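Local coordinates for protein tubulin binding cofactor C (Leishmania major, PDB 5AJ8) that probably acts as a chaperone in tubulin folding, helping alpha- and beta-tubulin assemble into dimers, this chain being its C-terminal domain, at residues 23-28 with 105-110; 40-45 with 166-171; 57-62 with 97-102. The protein carries 1 engineered substitution. All coordinates share one frame; numbering follows the deposited sequence.

Contact 1: 23-28 with 105-110; sequences ISHSKG and SCTEDG
H25 and E108 share the one hydrogen bond between these two loops. The backbone N of E108 donates to NE2 of H25 over 3.2 Å, and the bond is nearly straight, 171° at the hydrogen. The donor lies almost in the imidazole plane, which is consistent with NE2 carrying no proton. Histidine suits the place because its distant ring nitrogen can accept from a main-chain amide. Chi1 of 42° tucks CG between the two backbone branches of H25, and from there the ring reaches the turn with NE2 foremost.

Two CB atoms pack on the end of the imidazole. CB of T107 sits 3.5 Å from H25 NE2, oblique to the ring, while CB of E108 is 3.9 Å from H25 CE1.

The amide is presented by a type I turn, T107 to G110, closed by G110 N to T107 O at 3.1 Å. OG1 of T107 bonds K111 N and only weakly D109 N; G110 has the positive phi that glycine takes easily.

This surface contact joins the loop between strands 21-23 and 28-35 to the long segment leading from strand 91-95 to helix 116-122, with V123, just beyond that helix, touching both H25 and T107.

Contact 2: 40-45 with 166-171; sequences YCLPIA and TVFGPA
The phenol oxygen of Y40 is gripped by several groups close to T166: OH is hydrogen-bonded to S164 OG and R162 NH1, and T166 OG1 lies 3.3 Å from it. S164 OG also bonds T166 OG1, so the serine ties both hydroxyls together at the end of the tyrosine. A tyrosine fits here because its ring can be buried while its hydroxyl still meets this polar group.

T166 adds an apolar contact of its own. Its CB makes an off-centre CH-pi contact with the Y40 ring, 4.2 Å from the ring centroid and 30° from the normal, and its CG2 is 3.9 Å from Y40 CE2. The branched threonine thus offers carbon to the ring and oxygen to the phenol.

L42 and F168 form the apolar half. CG of L42 rests over one face of the phenyl ring, 3.9 Å from its centroid, with CD1 and CD2 spread over the same ring; the two side chains cross at about a right angle. With CG pointing back from its own N (chi1 -179°), F168 brings its ring in to the strand end. Its CE2 edge then meets the carbonyl O of Y40 at 3.8 Å, in the plane of the ring. Beyond F168 the chain turns away through G169, whose positive phi suits glycine, and a cis peptide before P170.

The C-terminal tail thereby lies against the end of strand 38-41. The Y40 ring meets the rings of W99 and, nearly parallel to it, Y59 of the adjacent strand 56-62, while L42 also packs on W119 of helix 116-122.

Contact 3: 57-62 with 97-102; sequences RVYVAC and RCWVGL
CG of Y59 is beside its backbone N and anti to the carbonyl carbon (chi1 -58°), which lifts the ring off the strand toward W99. The backbone at W99 points CB at that ring, and chi1 of -176°, with CG opposite the backbone N, carries the indole on past it. The closest approach, 3.5 Å, is from Y59 CD2 to W99 CB. The phenol and the five-membered ring of the indole lie obliquely, planes 49° apart and centroids 5.5 Å apart.

Strand 56-62 belongs to a right-handed parallel beta-helix, the fold of the cofactor C family. V58 and V60 lie on the opposite side of the strand from Y59, which stacks on Y76 of the next strand, 73-79, as part of an aromatic ladder running across successive coils. The Y59 hydroxyl is hydrogen-bonded to R162 O.

C98 widens the contact: its CB lies 4.2 Å from Y59 CE2, and this small side chain fits close beside the ring. W99 is the centre of an inverse gamma turn that redirects the chain after the 3-10 segment. L102 N then comes back over one indole face, 3.4 Å above its plane and toward the rim, while bonding W99 O.

Overall arrangement
All three contacts hold later chain segments against successive coils of the beta-helix. Contacts 1 and 2 have centres about 6 Å apart and are joined by probable backbone hydrogen bonds, I23 N to Y40 O at 2.9 Å and S26 O to A45 N at 2.9 Å. Contact 3 lies about 8 Å from contact 2, centre to centre. Neighbouring strands 38-41 and 56-62 serve these two contacts, and W99 NE1 bonds T166 O at 2.8 Å, tying the partners of the two strands together. Contacts 1 and 3 are about 13 Å apart between centres, linked by the packing of S105 on W99. Along the chain, contact 3 is nested within both other loops, whereas contacts 1 and 2 cross.

Contact 1: 23-28 with 105-110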
loop_
_atom_site.group_PDB
_atom_site.type_symbol
_atom_site.label_atom_id
_atom_site.label_comp_id
_atom_site.label_asym_id
_atom_site.label_seq_id
_atom_site.Cartn_x
_atom_site.Cartn_y
_atom_site.Cartn_z
ATOM N N ILE A 23 1.706 10.049 0.781
ATOM C CA ILE A 23 1.506 9.793 2.208
ATOM C C ILE A 23 2.876 9.614 2.847
ATOM O O ILE A 23 3.591 8.665 2.524
ATOM C CB ILE A 23 0.615 8.555 2.393
ATOM C CG1 ILE A 23 -0.757 8.916 1.740
ATOM C CG2 ILE A 23 0.513 8.130 3.867
ATOM C CD1 ILE A 23 -1.922 8.013 2.056
ATOM N N SER A 24 3.260 10.522 3.726
ATOM C CA SER A 24 4.608 10.429 4.330
ATOM C C SER A 24 4.661 9.318 5.394
ATOM O O SER A 24 3.641 8.715 5.737
ATOM C CB SER A 24 5.080 11.787 4.891
ATOM O OG SER A 24 6.485 11.792 5.104
ATOM N N HIS A 25 5.869 9.019 5.855
ATOM C CA HIS A 25 6.094 7.974 6.881
ATOM C C HIS A 25 5.465 8.386 8.203
ATOM O O HIS A 25 5.463 9.556 8.545
ATOM C CB HIS A 25 7.584 7.622 7.059
ATOM C CG HIS A 25 8.503 8.805 7.070
ATOM N ND1 HIS A 25 8.714 9.594 8.183
ATOM C CD2 HIS A 25 9.252 9.350 6.074
ATOM C CE1 HIS A 25 9.564 10.561 7.877
ATOM N NE2 HIS A 25 9.897 10.440 6.603
ATOM N N SER A 26 4.907 7.420 8.925
ATOM C CA SER A 26 4.296 7.658 10.226
ATOM C C SER A 26 4.091 6.309 10.881
ATOM O O SER A 26 4.476 5.301 10.302
ATOM C CB SER A 26 2.943 8.382 10.060
ATOM O OG SER A 26 1.934 7.504 9.577
ATOM N N LYS A 27 3.443 6.278 12.051
ATOM C CA LYS A 27 3.184 5.021 12.762
ATOM C C LYS A 27 1.802 4.419 12.472
ATOM O O LYS A 27 1.419 3.422 13.095
ATOM C CB LYS A 27 3.295 5.229 14.280
ATOM C CG LYS A 27 4.580 5.905 14.749
ATOM C CD LYS A 27 5.714 4.921 14.861
ATOM C CE LYS A 27 6.821 5.423 15.774
ATOM N NZ LYS A 27 7.967 4.465 15.798
ATOM N N GLY A 28 1.033 5.025 11.571
ATOM C CA GLY A 28 -0.323 4.548 11.279
ATOM C C GLY A 28 -1.034 5.471 10.307
ATOM O O GLY A 28 -0.891 6.686 10.390
ATOM N N SER A 105 13.469 9.159 -4.234
ATOM C CA SER A 105 12.758 9.979 -3.273
ATOM C C SER A 105 13.565 10.030 -1.993
ATOM O O SER A 105 14.549 9.315 -1.838
ATOM C CB SER A 105 11.369 9.387 -2.995
ATOM O OG SER A 105 10.626 9.212 -4.199
ATOM N N CYS A 106 13.134 10.869 -1.059
ATOM C CA CYS A 106 13.790 10.959 0.238
ATOM C C CYS A 106 12.806 11.050 1.392
ATOM O O CYS A 106 11.645 11.356 1.192
ATOM C CB CYS A 106 14.738 12.148 0.253
ATOM S SG CYS A 106 13.953 13.768 0.193
ATOM N N THR A 107 13.288 10.774 2.612
ATOM C CA THR A 107 12.467 10.924 3.800
ATOM C C THR A 107 12.292 12.411 4.071
ATOM O O THR A 107 12.820 13.254 3.349
ATOM C CB THR A 107 13.068 10.239 5.046
ATOM O OG1 THR A 107 14.294 10.873 5.404
ATOM C CG2 THR A 107 13.311 8.761 4.802
ATOM N N GLU A 108 11.568 12.728 5.128
ATOM C CA GLU A 108 11.382 14.100 5.549
ATOM C C GLU A 108 12.736 14.756 5.880
ATOM O O GLU A 108 12.940 15.915 5.568
ATOM C CB GLU A 108 10.447 14.155 6.760
ATOM C CG GLU A 108 9.660 15.453 6.861
ATOM C CD GLU A 108 8.979 15.627 8.214
ATOM O OE1 GLU A 108 8.397 14.642 8.736
ATOM O OE2 GLU A 108 9.032 16.757 8.751
ATOM N N ASP A 109 13.652 13.996 6.489
ATOM C CA ASP A 109 15.008 14.483 6.835
ATOM C C ASP A 109 16.036 14.446 5.715
ATOM O O ASP A 109 17.210 14.712 5.949
ATOM C CB ASP A 109 15.570 13.671 7.999
ATOM C CG ASP A 109 14.876 13.975 9.292
ATOM O OD1 ASP A 109 14.140 14.991 9.340
ATOM O OD2 ASP A 109 15.063 13.192 10.251
ATOM N N GLY A 110 15.612 14.080 4.518
ATOM C CA GLY A 110 16.506 14.037 3.382
ATOM C C GLY A 110 17.253 12.731 3.192
ATOM O O GLY A 110 18.091 12.652 2.308
#

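Contact 2: 40-45 with 166-171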
loop_
_atom_site.group_PDB
_atom_site.type_symbol
_atom_site.label_atom_id
_atom_site.label_comp_id
_atom_site.label_asym_id
_atom_site.label_seq_id
_atom_site.Cartn_x
_atom_site.Cartn_y
_atom_site.Cartn_z
ATOM N N TYR A 40 0.855 6.995 -3.255
ATOM C CA TYR A 40 2.243 6.617 -2.994
ATOM C C TYR A 40 2.556 6.838 -1.521
ATOM O O TYR A 40 2.567 7.991 -1.071
ATOM C CB TYR A 40 3.155 7.479 -3.856
ATOM C CG TYR A 40 2.955 7.270 -5.327
ATOM C CD1 TYR A 40 3.478 6.157 -5.952
ATOM C CD2 TYR A 40 2.251 8.190 -6.095
ATOM C CE1 TYR A 40 3.296 5.961 -7.291
ATOM C CE2 TYR A 40 2.082 8.008 -7.439
ATOM C CZ TYR A 40 2.593 6.889 -8.030
ATOM O OH TYR A 40 2.440 6.703 -9.367
ATOM N N CYS A 41 2.765 5.749 -0.772
ATOM C CA CYS A 41 3.097 5.819 0.646
ATOM C C CYS A 41 4.557 5.445 0.943
ATOM O O CYS A 41 5.030 4.363 0.580
ATOM C CB CYS A 41 2.211 4.908 1.492
ATOM S SG CYS A 41 0.436 4.960 1.130
ATOM N N LEU A 42 5.251 6.337 1.635
ATOM C CA LEU A 42 6.506 5.977 2.260
ATOM C C LEU A 42 6.187 4.899 3.328
ATOM O O LEU A 42 5.049 4.778 3.776
ATOM C CB LEU A 42 7.182 7.204 2.867
ATOM C CG LEU A 42 7.527 8.350 1.906
ATOM C CD1 LEU A 42 8.214 9.493 2.630
ATOM C CD2 LEU A 42 8.384 7.868 0.735
ATOM N N PRO A 43 7.178 4.072 3.690
ATOM C CA PRO A 43 6.897 2.989 4.644
ATOM C C PRO A 43 6.246 3.479 5.938
ATOM O O PRO A 43 6.700 4.444 6.494
ATOM C CB PRO A 43 8.291 2.370 4.893
ATOM C CG PRO A 43 9.049 2.656 3.627
ATOM C CD PRO A 43 8.559 4.001 3.174
ATOM N N ILE A 44 5.181 2.801 6.378
ATOM C CA ILE A 44 4.471 3.111 7.620
ATOM C C ILE A 44 4.866 2.087 8.676
ATOM O O ILE A 44 4.784 0.886 8.435
ATOM C CB ILE A 44 2.961 3.008 7.384
ATOM C CG1 ILE A 44 2.528 3.827 6.162
ATOM C CG2 ILE A 44 2.187 3.413 8.618
ATOM C CD1 ILE A 44 2.853 5.295 6.285
ATOM N N ALA A 45 5.323 2.560 9.831
ATOM C CA ALA A 45 5.797 1.693 10.887
ATOM C C ALA A 45 4.628 1.400 11.800
ATOM O O ALA A 45 4.632 1.750 12.967
ATOM C CB ALA A 45 6.944 2.346 11.661
ATOM N N THR A 166 7.342 7.783 -10.490
ATOM C CA THR A 166 6.937 9.003 -9.793
ATOM C C THR A 166 7.782 9.258 -8.534
ATOM O O THR A 166 7.906 8.385 -7.686
ATOM C CB THR A 166 5.435 8.970 -9.408
ATOM O OG1 THR A 166 4.631 8.905 -10.603
ATOM C CG2 THR A 166 5.052 10.220 -8.658
ATOM N N VAL A 167 8.360 10.458 -8.433
ATOM C CA VAL A 167 9.062 10.890 -7.233
ATOM C C VAL A 167 8.052 11.343 -6.159
ATOM O O VAL A 167 7.048 11.993 -6.473
ATOM C CB VAL A 167 10.064 12.024 -7.544
ATOM C CG1 VAL A 167 10.789 12.469 -6.271
ATOM C CG2 VAL A 167 11.067 11.560 -8.606
ATOM N N PHE A 168 8.306 10.969 -4.908
ATOM C CA PHE A 168 7.448 11.362 -3.799
ATOM C C PHE A 168 7.504 12.866 -3.585
ATOM O O PHE A 168 8.595 13.462 -3.474
ATOM C CB PHE A 168 7.862 10.666 -2.494
ATOM C CG PHE A 168 6.985 11.021 -1.304
ATOM C CD1 PHE A 168 7.275 12.113 -0.513
ATOM C CD2 PHE A 168 5.882 10.256 -0.984
ATOM C CE1 PHE A 168 6.471 12.446 0.562
ATOM C CE2 PHE A 168 5.074 10.573 0.093
ATOM C CZ PHE A 168 5.360 11.680 0.869
ATOM N N GLY A 169 6.329 13.481 -3.512
ATOM C CA GLY A 169 6.205 14.786 -2.888
ATOM C C GLY A 169 5.535 15.797 -3.770
ATOM O O GLY A 169 5.402 15.573 -4.972
ATOM N N PRO A 170 5.075 16.910 -3.175
ATOM C CA PRO A 170 5.126 17.173 -1.734
ATOM C C PRO A 170 4.080 16.358 -0.974
ATOM O O PRO A 170 3.050 15.963 -1.542
ATOM C CB PRO A 170 4.822 18.679 -1.627
ATOM C CG PRO A 170 4.484 19.153 -3.006
ATOM C CD PRO A 170 4.345 17.958 -3.900
ATOM N N ALA A 171 4.336 16.118 0.308
ATOM C CA ALA A 171 3.457 15.251 1.108
ATOM C C ALA A 171 2.046 15.807 1.123
ATOM O O ALA A 171 1.861 17.010 1.263
ATOM C CB ALA A 171 3.976 15.112 2.526
#

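Contact 3: 57-62 with 97-102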
loop_
_atom_site.group_PDB
_atom_site.type_symbol
_atom_site.label_atom_id
_atom_site.label_comp_id
_atom_site.label_asym_id
_atom_site.label_seq_id
_atom_site.Cartn_x
_atom_site.Cartn_y
_atom_site.Cartn_z
ATOM N N ARG A 57 -4.575 2.982 -7.593
ATOM C CA ARG A 57 -3.327 2.224 -7.567
ATOM C C ARG A 57 -2.579 2.683 -6.320
ATOM O O ARG A 57 -2.303 3.871 -6.186
ATOM C CB ARG A 57 -2.490 2.538 -8.825
ATOM C CG ARG A 57 -2.718 1.686 -10.043
ATOM C CD ARG A 57 -4.128 1.791 -10.571
ATOM N NE ARG A 57 -4.614 3.161 -10.738
ATOM C CZ ARG A 57 -5.908 3.461 -10.856
ATOM N NH1 ARG A 57 -6.836 2.487 -10.843
ATOM N NH2 ARG A 57 -6.273 4.745 -10.983
ATOM N N VAL A 58 -2.257 1.756 -5.417
ATOM C CA VAL A 58 -1.697 2.080 -4.099
ATOM C C VAL A 58 -0.361 1.376 -3.869
ATOM O O VAL A 58 -0.249 0.179 -4.131
ATOM C CB VAL A 58 -2.677 1.661 -3.013
ATOM C CG1 VAL A 58 -2.224 2.098 -1.629
ATOM C CG2 VAL A 58 -4.050 2.246 -3.319
ATOM N N TYR A 59 0.671 2.139 -3.477
ATOM C CA TYR A 59 2.000 1.605 -3.201
ATOM C C TYR A 59 2.246 1.848 -1.734
ATOM O O TYR A 59 2.340 2.985 -1.315
ATOM C CB TYR A 59 3.063 2.296 -4.056
ATOM C CG TYR A 59 2.818 2.182 -5.564
ATOM C CD1 TYR A 59 1.910 2.994 -6.199
ATOM C CD2 TYR A 59 3.484 1.232 -6.332
ATOM C CE1 TYR A 59 1.662 2.877 -7.557
ATOM C CE2 TYR A 59 3.239 1.099 -7.701
ATOM C CZ TYR A 59 2.324 1.934 -8.309
ATOM O OH TYR A 59 2.092 1.862 -9.677
ATOM N N VAL A 60 2.313 0.795 -0.938
ATOM C CA VAL A 60 2.424 0.945 0.524
ATOM C C VAL A 60 3.265 -0.167 1.158
ATOM O O VAL A 60 3.136 -1.360 0.795
ATOM C CB VAL A 60 1.006 0.972 1.182
ATOM C CG1 VAL A 60 0.217 -0.280 0.855
ATOM C CG2 VAL A 60 1.069 1.216 2.681
ATOM N N ALA A 61 4.126 0.240 2.081
ATOM C CA ALA A 61 4.770 -0.671 2.998
ATOM C C ALA A 61 4.220 -0.412 4.401
ATOM O O ALA A 61 4.072 0.753 4.792
ATOM C CB ALA A 61 6.283 -0.482 2.971
ATOM N N CYS A 62 3.984 -1.481 5.167
ATOM C CA CYS A 62 3.382 -1.380 6.487
ATOM C C CYS A 62 3.525 -2.663 7.293
ATOM O O CYS A 62 3.942 -3.690 6.763
ATOM C CB CYS A 62 1.910 -0.986 6.364
ATOM S SG CYS A 62 0.933 -2.099 5.325
ATOM N N ARG A 97 8.159 -3.011 -4.639
ATOM C CA ARG A 97 9.296 -2.711 -5.483
ATOM C C ARG A 97 8.893 -2.123 -6.872
ATOM O O ARG A 97 9.715 -1.503 -7.526
ATOM C CB ARG A 97 10.201 -3.946 -5.637
ATOM C CG ARG A 97 9.562 -5.102 -6.372
ATOM C CD ARG A 97 10.490 -6.308 -6.471
ATOM N NE ARG A 97 9.783 -7.439 -7.069
ATOM C CZ ARG A 97 9.293 -8.497 -6.412
ATOM N NH1 ARG A 97 9.448 -8.636 -5.092
ATOM N NH2 ARG A 97 8.653 -9.459 -7.091
ATOM N N CYS A 98 7.633 -2.312 -7.297
ATOM C CA CYS A 98 7.132 -1.643 -8.508
ATOM C C CYS A 98 7.150 -0.121 -8.395
ATOM O O CYS A 98 7.087 0.561 -9.412
ATOM C CB CYS A 98 5.703 -2.108 -8.857
ATOM S SG CYS A 98 5.673 -3.866 -9.274
ATOM N N TRP A 99 7.179 0.431 -7.179
ATOM C CA TRP A 99 7.382 1.870 -7.059
ATOM C C TRP A 99 8.873 2.186 -7.172
ATOM O O TRP A 99 9.549 2.406 -6.165
ATOM C CB TRP A 99 6.770 2.448 -5.776
ATOM C CG TRP A 99 6.900 3.949 -5.696
ATOM C CD1 TRP A 99 7.085 4.822 -6.740
ATOM C CD2 TRP A 99 6.816 4.748 -4.527
ATOM N NE1 TRP A 99 7.124 6.107 -6.286
ATOM C CE2 TRP A 99 6.953 6.091 -4.927
ATOM C CE3 TRP A 99 6.637 4.464 -3.166
ATOM C CZ2 TRP A 99 6.927 7.141 -4.016
ATOM C CZ3 TRP A 99 6.590 5.521 -2.270
ATOM C CH2 TRP A 99 6.734 6.825 -2.693
ATOM N N VAL A 100 9.361 2.170 -8.412
ATOM C CA VAL A 100 10.751 2.450 -8.729
ATOM C C VAL A 100 11.124 3.847 -8.256
ATOM O O VAL A 100 12.235 4.069 -7.784
ATOM C CB VAL A 100 11.046 2.306 -10.244
ATOM C CG1 VAL A 100 12.509 2.629 -10.539
ATOM C CG2 VAL A 100 10.740 0.884 -10.735
ATOM N N GLY A 101 10.195 4.789 -8.340
ATOM C CA GLY A 101 10.457 6.185 -7.944
ATOM C C GLY A 101 10.756 6.447 -6.477
ATOM O O GLY A 101 11.289 7.500 -6.137
ATOM N N LEU A 102 10.406 5.502 -5.596
ATOM C CA LEU A 102 10.783 5.581 -4.194
ATOM C C LEU A 102 12.298 5.767 -4.056
ATOM O O LEU A 102 12.793 6.519 -3.201
ATOM C CB LEU A 102 10.352 4.321 -3.438
ATOM C CG LEU A 102 10.793 4.244 -1.969
ATOM C CD1 LEU A 102 10.193 5.397 -1.200
ATOM C CD2 LEU A 102 10.466 2.903 -1.305
#